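Local structure of Lmo1499 protein (Listeria monocytogenes, 4IIW) at residues B[215-220]-B[307-312]; B[227-232]-B[244-249]; B[252-257]-B[315-320]. The protein probably acts as a lytic transglycosylase that cleaves nascent peptidoglycan strands endolytically, terminating their elongation. All coordinates share one frame; numbering follows the deposited sequence.

Interaction 1: B[215-220]-B[307-312]; sequences QKMSVH and AALYPE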
loop_
_atom_site.group_PDB
_atom_site.type_symbol
_atom_site.label_atom_id
_atom_site.label_comp_id
_atom_site.label_asym_id
_atom_site.label_seq_id
_atom_site.Cartn_x
_atom_site.Cartn_y
_atom_site.Cartn_z
ATOM N N GLN B 215 -63.935 40.160 0.715
ATOM C CA GLN B 215 -64.388 38.890 0.138
ATOM C C GLN B 215 -64.871 37.891 1.217
ATOM O O GLN B 215 -65.427 36.841 0.888
ATOM C CB GLN B 215 -63.270 38.249 -0.680
ATOM C CG GLN B 215 -62.729 39.120 -1.791
ATOM C CD GLN B 215 -61.726 38.378 -2.667
ATOM O OE1 GLN B 215 -61.716 37.143 -2.708
ATOM N NE2 GLN B 215 -60.885 39.128 -3.383
ATOM N N LYS B 216 -64.661 38.239 2.492
ATOM C CA LYS B 216 -64.998 37.378 3.633
ATOM C C LYS B 216 -64.346 36.020 3.471
ATOM O O LYS B 216 -64.994 34.982 3.515
ATOM C CB LYS B 216 -66.500 37.274 3.845
ATOM C CG LYS B 216 -67.075 38.520 4.503
ATOM C CD LYS B 216 -68.604 38.471 4.634
ATOM C CE LYS B 216 -69.292 38.706 3.299
ATOM N NZ LYS B 216 -69.044 40.086 2.772
HETATM N N MSE B 217 -63.040 36.060 3.260
HETATM C CA MSE B 217 -62.236 34.870 3.106
HETATM C C MSE B 217 -61.383 34.782 4.360
HETATM O O MSE B 217 -60.712 35.751 4.726
HETATM C CB MSE B 217 -61.349 34.995 1.872
HETATM C CG MSE B 217 -60.718 33.710 1.446
HETATM SE SE MSE B 217 -59.712 33.937 -0.186
HETATM C CE MSE B 217 -59.661 32.039 -0.707
ATOM N N SER B 218 -61.423 33.635 5.031
ATOM C CA SER B 218 -60.647 33.443 6.248
ATOM C C SER B 218 -59.184 33.375 5.867
ATOM O O SER B 218 -58.857 33.075 4.718
ATOM C CB SER B 218 -61.044 32.141 6.927
ATOM O OG SER B 218 -60.697 31.033 6.107
ATOM N N VAL B 219 -58.297 33.669 6.809
ATOM C CA VAL B 219 -56.873 33.551 6.532
ATOM C C VAL B 219 -56.584 32.095 6.155
ATOM O O VAL B 219 -55.782 31.813 5.258
ATOM C CB VAL B 219 -55.993 33.971 7.732
ATOM C CG1 VAL B 219 -54.537 33.638 7.458
ATOM C CG2 VAL B 219 -56.158 35.490 8.052
ATOM N N HIS B 220 -57.282 31.168 6.800
ATOM C CA HIS B 220 -57.040 29.752 6.557
ATOM C C HIS B 220 -57.402 29.305 5.140
ATOM O O HIS B 220 -56.625 28.587 4.506
ATOM C CB HIS B 220 -57.755 28.906 7.603
ATOM C CG HIS B 220 -57.323 27.474 7.617
ATOM N ND1 HIS B 220 -56.059 27.084 8.017
ATOM C CD2 HIS B 220 -57.994 26.335 7.320
ATOM C CE1 HIS B 220 -55.967 25.769 7.949
ATOM N NE2 HIS B 220 -57.132 25.289 7.544
ATOM N N ALA B 307 -52.600 35.720 -6.524
ATOM C CA ALA B 307 -53.436 34.897 -7.376
ATOM C C ALA B 307 -54.698 34.440 -6.644
ATOM O O ALA B 307 -55.784 34.424 -7.220
ATOM C CB ALA B 307 -52.656 33.701 -7.887
ATOM N N ALA B 308 -54.553 34.101 -5.371
ATOM C CA ALA B 308 -55.675 33.611 -4.586
ATOM C C ALA B 308 -56.725 34.688 -4.389
ATOM O O ALA B 308 -57.903 34.409 -4.479
ATOM C CB ALA B 308 -55.190 33.071 -3.208
ATOM N N LEU B 309 -56.292 35.912 -4.112
ATOM C CA LEU B 309 -57.213 37.025 -3.891
ATOM C C LEU B 309 -57.668 37.733 -5.157
ATOM O O LEU B 309 -58.760 38.292 -5.190
ATOM C CB LEU B 309 -56.577 38.069 -2.971
ATOM C CG LEU B 309 -56.420 37.678 -1.511
ATOM C CD1 LEU B 309 -55.833 38.847 -0.749
ATOM C CD2 LEU B 309 -57.775 37.271 -0.922
ATOM N N TYR B 310 -56.827 37.719 -6.186
ATOM C CA TYR B 310 -57.120 38.416 -7.434
ATOM C C TYR B 310 -56.962 37.519 -8.642
ATOM O O TYR B 310 -56.083 37.720 -9.460
ATOM C CB TYR B 310 -56.183 39.608 -7.588
ATOM C CG TYR B 310 -56.273 40.618 -6.475
ATOM C CD1 TYR B 310 -55.367 40.601 -5.422
ATOM C CD2 TYR B 310 -57.258 41.601 -6.482
ATOM C CE1 TYR B 310 -55.435 41.535 -4.405
ATOM C CE2 TYR B 310 -57.339 42.537 -5.468
ATOM C CZ TYR B 310 -56.425 42.496 -4.434
ATOM O OH TYR B 310 -56.500 43.418 -3.430
ATOM N N PRO B 311 -57.828 36.525 -8.769
ATOM C CA PRO B 311 -57.725 35.642 -9.922
ATOM C C PRO B 311 -58.263 36.301 -11.177
ATOM O O PRO B 311 -58.874 37.365 -11.092
ATOM C CB PRO B 311 -58.605 34.448 -9.530
ATOM C CG PRO B 311 -59.573 34.996 -8.558
ATOM C CD PRO B 311 -58.916 36.139 -7.857
ATOM N N GLU B 312 -58.026 35.681 -12.332
ATOM C CA GLU B 312 -58.552 36.203 -13.574
ATOM C C GLU B 312 -59.946 35.631 -13.834
ATOM O O GLU B 312 -60.243 34.493 -13.475
ATOM C CB GLU B 312 -57.619 35.897 -14.742
ATOM C CG GLU B 312 -56.256 36.560 -14.617
ATOM C CD GLU B 312 -55.473 36.569 -15.919
ATOM O OE1 GLU B 312 -56.079 36.303 -16.980
ATOM O OE2 GLU B 312 -54.254 36.857 -15.883
#
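A side-chain amide takes the main-chain carbonyl at the end of a distant helix: Gln215 NE2 donates to Leu309 O over 2.9 Å, with an N-H...O angle of 166°. The donor arrives in the plane of the Leu309 carbonyl at a C=O...N angle of 140°, on a lone pair of the oxygen, and that oxygen in turn lies almost exactly in the Gln215 amide plane. Beyond CG the glutamine chain is extended, which carries its amide across a gap of 8.4 Å between the CA atoms of Gln215 and Leu309. NE2 also donates to Glu211 OE2, its stronger partner, one turn earlier in helix 209-215, so the amide is held by two bonds although the residue itself is exposed. The bond satisfies a carbonyl of the last turn of helix 302-309, which Tyr310 terminates.

Beside this polar link lies an apolar one. The selenium of Met217, a selenomethionine, meets one methyl branch of Leu309, with SE 3.9 Å from CD2, and the two side chains run obliquely past each other. With CG opposite the backbone N (chi1 -167°) and the rest extended, Met217 reaches toward helix 302-309; it also touches Leu212 and Tyr247. Leu309 packs further on Leu212, Phe222 and Tyr208, which makes it the buried member of the contact.

The backbone of 215-220 turns sharply between two helices. Lys216, with positive phi, is the C-prime residue of a Schellman motif, with Met217 N bonded to Leu212 O and Lys216 N to Thr213 O. Ser218 then starts the next helix, its OG capping Lys221 N. This is a compact helix-to-helix connection, Schellman motif followed directly by a serine N-cap, docked on the C-terminal end of helix 302-309.

Interaction 2: B[227-232]-B[244-249]; sequences SIIEKE and SVFYNR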
loop_
_atom_site.group_PDB
_atom_site.type_symbol
_atom_site.label_atom_id
_atom_site.label_comp_id
_atom_site.label_asym_id
_atom_site.label_seq_id
_atom_site.Cartn_x
_atom_site.Cartn_y
_atom_site.Cartn_z
ATOM N N SER B 227 -51.568 27.827 -1.389
ATOM C CA SER B 227 -50.681 26.660 -1.445
ATOM C C SER B 227 -50.923 25.731 -2.635
ATOM O O SER B 227 -49.958 25.247 -3.250
ATOM C CB SER B 227 -50.740 25.837 -0.152
ATOM O OG SER B 227 -52.014 25.273 0.018
ATOM N N ILE B 228 -52.190 25.452 -2.955
ATOM C CA ILE B 228 -52.461 24.567 -4.081
ATOM C C ILE B 228 -52.038 25.274 -5.366
ATOM O O ILE B 228 -51.639 24.612 -6.338
ATOM C CB ILE B 228 -53.911 24.037 -4.125
ATOM C CG1 ILE B 228 -54.927 25.126 -4.400
ATOM C CG2 ILE B 228 -54.269 23.375 -2.818
ATOM C CD1 ILE B 228 -56.358 24.580 -4.476
ATOM N N ILE B 229 -52.100 26.612 -5.361
ATOM C CA ILE B 229 -51.647 27.414 -6.513
ATOM C C ILE B 229 -50.126 27.342 -6.590
ATOM O O ILE B 229 -49.572 27.150 -7.673
ATOM C CB ILE B 229 -52.087 28.914 -6.445
ATOM C CG1 ILE B 229 -53.611 29.060 -6.498
ATOM C CG2 ILE B 229 -51.519 29.701 -7.601
ATOM C CD1 ILE B 229 -54.108 30.499 -6.249
ATOM N N GLU B 230 -49.463 27.482 -5.436
ATOM C CA GLU B 230 -47.990 27.435 -5.369
ATOM C C GLU B 230 -47.408 26.130 -5.934
ATOM O O GLU B 230 -46.565 26.168 -6.821
ATOM C CB GLU B 230 -47.492 27.619 -3.935
ATOM C CG GLU B 230 -45.960 27.750 -3.800
ATOM C CD GLU B 230 -45.431 29.120 -4.209
ATOM O OE1 GLU B 230 -46.199 30.097 -4.127
ATOM O OE2 GLU B 230 -44.234 29.233 -4.584
ATOM N N LYS B 231 -47.874 24.985 -5.438
ATOM C CA LYS B 231 -47.347 23.695 -5.887
ATOM C C LYS B 231 -47.672 23.353 -7.348
ATOM O O LYS B 231 -47.043 22.466 -7.911
ATOM C CB LYS B 231 -47.822 22.543 -4.984
ATOM C CG LYS B 231 -47.434 22.642 -3.510
ATOM C CD LYS B 231 -45.946 22.855 -3.286
ATOM C CE LYS B 231 -45.070 21.739 -3.859
ATOM N NZ LYS B 231 -43.603 22.045 -3.673
ATOM N N GLU B 232 -48.635 24.042 -7.961
ATOM C CA GLU B 232 -49.004 23.765 -9.367
ATOM C C GLU B 232 -48.340 24.678 -10.410
ATOM O O GLU B 232 -48.493 24.456 -11.603
ATOM C CB GLU B 232 -50.532 23.819 -9.552
ATOM C CG GLU B 232 -51.302 22.588 -9.047
ATOM C CD GLU B 232 -51.177 21.364 -9.964
ATOM O OE1 GLU B 232 -50.124 21.196 -10.619
ATOM O OE2 GLU B 232 -52.137 20.555 -10.019
ATOM N N SER B 244 -57.960 30.903 -11.311
ATOM C CA SER B 244 -59.304 30.981 -11.874
ATOM C C SER B 244 -59.875 29.606 -12.152
ATOM O O SER B 244 -61.068 29.390 -11.976
ATOM C CB SER B 244 -59.344 31.812 -13.143
ATOM O OG SER B 244 -58.726 31.135 -14.208
ATOM N N VAL B 245 -59.034 28.677 -12.596
ATOM C CA VAL B 245 -59.501 27.323 -12.846
ATOM C C VAL B 245 -60.074 26.757 -11.563
ATOM O O VAL B 245 -61.208 26.276 -11.534
ATOM C CB VAL B 245 -58.386 26.390 -13.306
ATOM C CG1 VAL B 245 -58.835 24.952 -13.193
ATOM C CG2 VAL B 245 -57.964 26.719 -14.723
ATOM N N PHE B 246 -59.295 26.830 -10.493
ATOM C CA PHE B 246 -59.746 26.282 -9.233
ATOM C C PHE B 246 -61.042 26.923 -8.770
ATOM O O PHE B 246 -61.978 26.217 -8.405
ATOM C CB PHE B 246 -58.676 26.366 -8.160
ATOM C CG PHE B 246 -57.491 25.464 -8.407
ATOM C CD1 PHE B 246 -57.668 24.148 -8.818
ATOM C CD2 PHE B 246 -56.203 25.898 -8.140
ATOM C CE1 PHE B 246 -56.582 23.308 -9.021
ATOM C CE2 PHE B 246 -55.123 25.059 -8.325
ATOM C CZ PHE B 246 -55.320 23.756 -8.772
ATOM N N TYR B 247 -61.126 28.245 -8.798
ATOM C CA TYR B 247 -62.375 28.874 -8.396
ATOM C C TYR B 247 -63.530 28.386 -9.292
ATOM O O TYR B 247 -64.612 28.047 -8.797
ATOM C CB TYR B 247 -62.270 30.405 -8.349
ATOM C CG TYR B 247 -61.487 30.905 -7.140
ATOM C CD1 TYR B 247 -61.995 30.753 -5.850
ATOM C CD2 TYR B 247 -60.255 31.543 -7.282
ATOM C CE1 TYR B 247 -61.286 31.203 -4.731
ATOM C CE2 TYR B 247 -59.544 32.007 -6.169
ATOM C CZ TYR B 247 -60.067 31.827 -4.899
ATOM O OH TYR B 247 -59.375 32.272 -3.790
ATOM N N ASN B 248 -63.288 28.303 -10.595
ATOM C CA ASN B 248 -64.318 27.849 -11.517
ATOM C C ASN B 248 -64.812 26.471 -11.131
ATOM O O ASN B 248 -66.026 26.239 -11.066
ATOM C CB ASN B 248 -63.822 27.837 -12.961
ATOM C CG ASN B 248 -63.649 29.226 -13.536
ATOM O OD1 ASN B 248 -64.040 30.213 -12.926
ATOM N ND2 ASN B 248 -63.081 29.303 -14.734
ATOM N N ARG B 249 -63.881 25.561 -10.858
ATOM C CA ARG B 249 -64.253 24.195 -10.469
ATOM C C ARG B 249 -65.059 24.201 -9.174
ATOM O O ARG B 249 -66.072 23.493 -9.024
ATOM C CB ARG B 249 -63.015 23.312 -10.290
ATOM C CG ARG B 249 -62.287 23.018 -11.583
ATOM C CD ARG B 249 -61.380 21.807 -11.454
ATOM N NE ARG B 249 -60.925 21.341 -12.763
ATOM C CZ ARG B 249 -60.458 20.116 -13.015
ATOM N NH1 ARG B 249 -60.387 19.197 -12.054
ATOM N NH2 ARG B 249 -60.083 19.796 -14.248
#
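Glu232, predicted to be important for catalytic activity, hydrogen-bonds through OE2 to Thr258 OG1, while nearer the backbone its CG rests at the edge of the Phe246 ring, 4.2 Å from CZ. This is the packing of two helices, 219-232 and 239-251, within the YceG-like (MltG) fold. Their short segments run roughly antiparallel, at 132°, with axes 11.2 Å apart. At that spacing the gap is bridged by one large side chain, Phe246, which points from the second helix toward the first and contributes about half of the surface buried between the segments.

Three residues of helix 219-232 meet the ring, one over a face and two at its edge. Ile228 lies over the face, its CD1 making a CH-pi contact 4.1 Å from the ring centroid and 18° off the normal, displaced toward the rim. Its CG1 adds a contact of 3.9 Å to Phe246 CE2. The isoleucine takes the less common chi1 of 67°, which sets CG1 between the backbone N and the carbonyl carbon, where the ethyl branch lies over the ring; the two side chains pass each other in opposite directions. Glu232 crosses the phenylalanine at about a right angle: chi1 brings CG to the ring rim, and the bend at chi2 turns the carboxylate off toward Thr258.

Neighbouring elements close the surroundings: Ile228 also packs on Leu256, Leu292 and Thr261, and Ile229 on helix 302-309. The stem of the glutamate predicted to be important for catalysis is thus set among Phe246, Pro260 and Phe319. The remaining edge contact is that of Ile229, whose CG1 is 4.4 Å from Phe246 CD2.

Interaction 3: B[252-257]-B[315-320]; sequences KDMRLQ and DYLYFL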
loop_
_atom_site.group_PDB
_atom_site.type_symbol
_atom_site.label_atom_id
_atom_site.label_comp_id
_atom_site.label_asym_id
_atom_site.label_seq_id
_atom_site.Cartn_x
_atom_site.Cartn_y
_atom_site.Cartn_z
ATOM N N LYS B 252 -68.536 25.286 -9.629
ATOM C CA LYS B 252 -69.226 24.323 -10.490
ATOM C C LYS B 252 -69.328 22.929 -9.804
ATOM O O LYS B 252 -69.745 21.959 -10.424
ATOM C CB LYS B 252 -68.385 24.170 -11.769
ATOM C CG LYS B 252 -69.102 24.293 -13.101
ATOM C CD LYS B 252 -69.199 25.762 -13.534
ATOM C CE LYS B 252 -69.918 25.881 -14.859
ATOM N NZ LYS B 252 -70.001 27.273 -15.368
ATOM N N ASP B 253 -68.917 22.847 -8.538
ATOM C CA ASP B 253 -68.886 21.596 -7.752
ATOM C C ASP B 253 -68.015 20.493 -8.367
ATOM O O ASP B 253 -68.261 19.303 -8.169
ATOM C CB ASP B 253 -70.289 21.039 -7.476
ATOM C CG ASP B 253 -70.265 19.835 -6.503
ATOM O OD1 ASP B 253 -69.546 19.911 -5.469
ATOM O OD2 ASP B 253 -70.962 18.821 -6.774
HETATM N N MSE B 254 -66.998 20.887 -9.113
HETATM C CA MSE B 254 -66.079 19.926 -9.685
HETATM C C MSE B 254 -64.923 19.810 -8.701
HETATM O O MSE B 254 -64.449 20.826 -8.190
HETATM C CB MSE B 254 -65.570 20.411 -11.035
HETATM C CG MSE B 254 -66.640 20.592 -12.091
HETATM SE SE MSE B 254 -65.883 21.342 -13.725
HETATM C CE MSE B 254 -64.368 20.094 -13.954
ATOM N N ARG B 255 -64.480 18.585 -8.417
ATOM C CA ARG B 255 -63.351 18.384 -7.499
ATOM C C ARG B 255 -62.100 19.023 -8.095
ATOM O O ARG B 255 -61.972 19.094 -9.316
ATOM C CB ARG B 255 -63.131 16.903 -7.236
ATOM C CG ARG B 255 -64.320 16.257 -6.576
ATOM C CD ARG B 255 -64.125 14.798 -6.362
ATOM N NE ARG B 255 -65.345 14.223 -5.827
ATOM C CZ ARG B 255 -65.538 12.928 -5.613
ATOM N NH1 ARG B 255 -64.581 12.050 -5.889
ATOM N NH2 ARG B 255 -66.697 12.508 -5.125
ATOM N N LEU B 256 -61.188 19.499 -7.246
ATOM C CA LEU B 256 -59.978 20.186 -7.735
ATOM C C LEU B 256 -58.972 19.251 -8.418
ATOM O O LEU B 256 -58.241 19.683 -9.304
ATOM C CB LEU B 256 -59.310 20.972 -6.610
ATOM C CG LEU B 256 -60.215 21.991 -5.905
ATOM C CD1 LEU B 256 -59.430 22.734 -4.836
ATOM C CD2 LEU B 256 -60.862 22.970 -6.890
ATOM N N GLN B 257 -58.940 17.981 -8.004
ATOM C CA GLN B 257 -58.053 16.968 -8.609
ATOM C C GLN B 257 -56.622 17.471 -8.840
ATOM O O GLN B 257 -56.079 17.333 -9.939
ATOM C CB GLN B 257 -58.654 16.464 -9.933
ATOM C CG GLN B 257 -59.966 15.674 -9.769
ATOM C CD GLN B 257 -60.623 15.299 -11.091
ATOM O OE1 GLN B 257 -60.372 15.919 -12.122
ATOM N NE2 GLN B 257 -61.492 14.293 -11.055
ATOM N N ASP B 315 -63.192 31.262 -18.420
ATOM C CA ASP B 315 -63.986 30.046 -18.588
ATOM C C ASP B 315 -63.142 28.766 -18.582
ATOM O O ASP B 315 -63.618 27.707 -18.987
ATOM C CB ASP B 315 -64.753 30.131 -19.911
ATOM C CG ASP B 315 -65.693 31.313 -19.959
ATOM O OD1 ASP B 315 -66.329 31.602 -18.924
ATOM O OD2 ASP B 315 -65.810 31.940 -21.035
ATOM N N TYR B 316 -61.901 28.842 -18.116
ATOM C CA TYR B 316 -61.040 27.663 -18.122
ATOM C C TYR B 316 -61.335 26.763 -16.924
ATOM O O TYR B 316 -61.542 27.239 -15.819
ATOM C CB TYR B 316 -59.558 28.067 -18.185
ATOM C CG TYR B 316 -59.222 28.917 -19.407
ATOM C CD1 TYR B 316 -59.229 28.367 -20.691
ATOM C CD2 TYR B 316 -58.886 30.266 -19.276
ATOM C CE1 TYR B 316 -58.926 29.140 -21.809
ATOM C CE2 TYR B 316 -58.579 31.048 -20.395
ATOM C CZ TYR B 316 -58.601 30.479 -21.654
ATOM O OH TYR B 316 -58.297 31.251 -22.758
ATOM N N LEU B 317 -61.387 25.460 -17.175
ATOM C CA LEU B 317 -61.668 24.466 -16.143
ATOM C C LEU B 317 -60.587 23.380 -16.066
ATOM O O LEU B 317 -60.645 22.517 -15.186
ATOM C CB LEU B 317 -63.024 23.801 -16.413
ATOM C CG LEU B 317 -64.262 24.708 -16.414
ATOM C CD1 LEU B 317 -65.512 23.936 -16.805
ATOM C CD2 LEU B 317 -64.437 25.337 -15.055
ATOM N N TYR B 318 -59.621 23.407 -16.987
ATOM C CA TYR B 318 -58.528 22.426 -17.004
ATOM C C TYR B 318 -57.181 23.103 -17.305
ATOM O O TYR B 318 -57.131 24.174 -17.907
ATOM C CB TYR B 318 -58.786 21.352 -18.067
ATOM C CG TYR B 318 -60.105 20.625 -17.932
ATOM C CD1 TYR B 318 -60.198 19.426 -17.226
ATOM C CD2 TYR B 318 -61.261 21.129 -18.526
ATOM C CE1 TYR B 318 -61.413 18.760 -17.097
ATOM C CE2 TYR B 318 -62.479 20.471 -18.408
ATOM C CZ TYR B 318 -62.550 19.291 -17.694
ATOM O OH TYR B 318 -63.764 18.652 -17.583
ATOM N N PHE B 319 -56.092 22.480 -16.883
ATOM C CA PHE B 319 -54.773 23.005 -17.195
ATOM C C PHE B 319 -53.763 21.884 -17.204
ATOM O O PHE B 319 -53.902 20.910 -16.469
ATOM C CB PHE B 319 -54.353 24.125 -16.233
ATOM C CG PHE B 319 -54.176 23.691 -14.797
ATOM C CD1 PHE B 319 -52.953 23.213 -14.347
ATOM C CD2 PHE B 319 -55.218 23.805 -13.888
ATOM C CE1 PHE B 319 -52.778 22.832 -13.019
ATOM C CE2 PHE B 319 -55.050 23.425 -12.567
ATOM C CZ PHE B 319 -53.823 22.938 -12.132
ATOM N N LEU B 320 -52.766 22.017 -18.069
ATOM C CA LEU B 320 -51.708 21.026 -18.179
ATOM C C LEU B 320 -50.380 21.703 -18.493
ATOM O O LEU B 320 -50.299 22.540 -19.394
ATOM C CB LEU B 320 -52.034 20.004 -19.268
ATOM C CG LEU B 320 -51.061 18.822 -19.372
ATOM C CD1 LEU B 320 -51.017 18.039 -18.058
ATOM C CD2 LEU B 320 -51.453 17.917 -20.533
#
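Apolar contact at the surface joins Met254, in the loop that leaves helix 239-251, to Leu317, just before strand 318-321, and Tyr318, its first residue. That strand pairs antiparallel with strand 328-331 in a two-stranded sheet, a beta hairpin, so the contact sets the loop after a helix against the beginning of the hairpin.

Met254, a selenomethionine, serves both partners with different atoms. Its SE touches the CD1 branch of Leu317 at 4.0 Å, and its terminal CE approaches the phenol end of Tyr318, 4.0 Å from OH. The methionine crosses each of the two side chains at about a right angle. Its chain is extended as far as the selenium and then bends (chi3 50°), which swings the methyl toward the tyrosine while SE stays on the leucine. The tyrosine ring is also met by the ring of His337, their planes about 35° apart, and it lies against Leu334 and Arg249; its side chain is about 10 Å from that of Glu232, the residue predicted to be important for catalytic activity.

The position of Met254 follows from the way the helix ends. Asp253, with positive phi, is the C-prime residue of a Schellman motif: Met254 N returns to Arg249 O and Asp253 N to Leu250 O, turning the chain so that the methionine side chain faces the hairpin. Arg249 supports both sides, its NH1 bonding to Arg255 O and Gln257 OE1 in the loop and its NE to Leu317 O next to the hairpin. Where the loop meets the tyrosine, the methyl carbon CE of Met254 stands 4.2 Å from Tyr318 CZ, the ring carbon that carries the hydroxyl.

From the N terminus, the chain passes 215-220, where interaction 1 opens, then 227-232 and 244-249, which close interaction 2 after only eleven intervening residues. Interaction 3 opens at 252-257, just downstream. The chain then runs on to 307-312, completing interaction 1, and to 315-320, completing interaction 3. Interaction 2 therefore nests within the long loop of interaction 1, interactions 2 and 3 stand in series, and interactions 1 and 3 cross. Helix 239-251 is the common element in space: Tyr247 OH probably bonds to Ala308 O of interaction 1, and Arg249 reaches interaction 3. Together they tie helices 219-232, 239-251 and 302-309 to the hairpin.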